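Local atomic coordinates of butyrophilin subfamily 1 member A1 (Bos taurus, PDB entry 4HH8), a protein that probably takes part in secreting milk-fat droplets as a membrane receptor of the immunoglobulin superfamily, and may restrain activated T cells. Residues 75-78 against 79-82. The protein carries 1 engineered substitution. Sequence-based numbering, arbitrary orientation.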
loop_
_atom_site.group_PDB
_atom_site.type_symbol
_atom_site.label_atom_id
_atom_site.label_comp_id
_atom_site.label_asym_id
_atom_site.label_seq_id
_atom_site.Cartn_x
_atom_site.Cartn_y
_atom_site.Cartn_z
ATOM N N ALA A 75 -3.677 12.209 17.053
ATOM C CA ALA A 75 -2.285 12.649 17.292
ATOM C C ALA A 75 -1.272 12.098 16.287
ATOM O O ALA A 75 -0.297 12.773 15.950
ATOM C CB ALA A 75 -1.845 12.357 18.729
ATOM N N GLU A 76 -1.508 10.877 15.821
ATOM C CA GLU A 76 -0.686 10.246 14.785
ATOM C C GLU A 76 -0.939 10.779 13.365
ATOM O O GLU A 76 -0.222 10.412 12.424
ATOM C CB GLU A 76 -0.968 8.762 14.779
ATOM C CG GLU A 76 -2.398 8.447 15.179
ATOM C CD GLU A 76 -2.801 7.054 14.783
ATOM O OE1 GLU A 76 -2.746 6.785 13.553
ATOM O OE2 GLU A 76 -3.174 6.249 15.689
ATOM N N TYR A 77 -1.962 11.614 13.191
ATOM C CA TYR A 77 -2.105 12.315 11.923
ATOM C C TYR A 77 -1.689 13.764 11.976
ATOM O O TYR A 77 -1.281 14.316 10.977
ATOM C CB TYR A 77 -3.498 12.098 11.327
ATOM C CG TYR A 77 -3.598 10.694 10.773
ATOM C CD1 TYR A 77 -2.951 10.360 9.584
ATOM C CD2 TYR A 77 -4.271 9.683 11.471
ATOM C CE1 TYR A 77 -3.002 9.065 9.082
ATOM C CE2 TYR A 77 -4.320 8.390 10.991
ATOM C CZ TYR A 77 -3.692 8.079 9.797
ATOM O OH TYR A 77 -3.749 6.810 9.279
ATOM N N ARG A 78 -1.733 14.363 13.155
ATOM C CA ARG A 78 -1.398 15.770 13.330
ATOM C C ARG A 78 -0.057 16.089 12.794
ATOM O O ARG A 78 0.896 15.388 13.088
ATOM C CB ARG A 78 -1.351 16.125 14.804
ATOM C CG ARG A 78 -2.540 16.870 15.307
ATOM C CD ARG A 78 -2.332 17.037 16.790
ATOM N NE ARG A 78 -3.574 16.837 17.517
ATOM C CZ ARG A 78 -3.644 16.358 18.756
ATOM N NH1 ARG A 78 -2.527 15.993 19.396
ATOM N NH2 ARG A 78 -4.836 16.227 19.346
ATOM N N GLY A 79 0.037 17.174 12.038
ATOM C CA GLY A 79 1.327 17.590 11.513
ATOM C C GLY A 79 1.773 16.865 10.238
ATOM O O GLY A 79 2.796 17.227 9.664
ATOM N N ARG A 80 1.016 15.858 9.784
ATOM C CA ARG A 80 1.324 15.209 8.488
ATOM C C ARG A 80 0.128 15.245 7.518
ATOM O O ARG A 80 0.177 14.643 6.451
ATOM C CB ARG A 80 1.857 13.773 8.702
ATOM C CG ARG A 80 1.029 12.905 9.650
ATOM C CD ARG A 80 1.727 11.565 10.081
ATOM N NE ARG A 80 1.963 10.719 8.930
ATOM C CZ ARG A 80 1.338 9.579 8.649
ATOM N NH1 ARG A 80 0.460 9.011 9.485
ATOM N NH2 ARG A 80 1.665 8.971 7.524
ATOM N N VAL A 81 -0.935 15.956 7.897
ATOM C CA VAL A 81 -2.145 16.081 7.069
ATOM C C VAL A 81 -2.418 17.532 6.693
ATOM O O VAL A 81 -2.116 18.448 7.459
ATOM C CB VAL A 81 -3.416 15.510 7.758
ATOM C CG1 VAL A 81 -3.276 14.022 8.010
ATOM C CG2 VAL A 81 -3.713 16.244 9.075
ATOM N N SER A 82 -2.981 17.734 5.506
ATOM C CA SER A 82 -3.327 19.063 4.999
ATOM C C SER A 82 -4.358 18.951 3.897
ATOM O O SER A 82 -4.438 17.945 3.214
ATOM C CB SER A 82 -2.090 19.852 4.502
ATOM O OG SER A 82 -1.476 19.238 3.379
#
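Tyr77 and Arg80 are the end residues of a type II beta turn, with Arg78 and Gly79 at its corners, that leads the chain into strand 81-85, at one border of the four-stranded sheet of the membrane-distal V-set immunoglobulin domain. The turn is closed by Arg80 N, which donates to Tyr77 O at 3.0 Å; the donor sits 29° off the carbonyl plane. Gly79, with a positive phi, takes the third position, where a CB would be jammed against Arg78 O. A second bond comes from the side chain: Arg80 NH1 reaches Glu76 O at 3.3 Å, long and weak but almost straight, with the carbonyl oxygen at the guanidinium edge and in its plane. With CG set between its backbone N and carbonyl carbon (chi1 49°) and a bend at chi3, the Arg80 chain folds back over the turn, its CD 3.3 Å from the same Glu76 O. Its stronger polar partner lies beyond the turn: NH2 forms a salt bridge with Asp104 and a hydrogen bond to Gln98 O, an arginine-aspartate pair familiar from V-set domains. Replacing Arg80 with a leucine would probably leave Asp104 without its charged mate and Glu76 O without this side-chain donor. Guanidinium and phenol planes are only 17° from parallel, but the groups meet obliquely, NH1 lying 3.5 Å from Tyr77 CE1. The Tyr77 hydroxyl has weak hydrogen bonds to Arg53, Asp104 and Tyr108, so the phenol hydroxyl, weakly, and the guanidinium meet the same carboxylate. Apolar contact falls to Val81, whose side chain crosses that of Tyr77 at about a right angle. Val81 CG1 rests 3.8 Å from Tyr77 CB. Both Val81 methyls, CG1 and CG2, lie 3.6 Å from Tyr77 O.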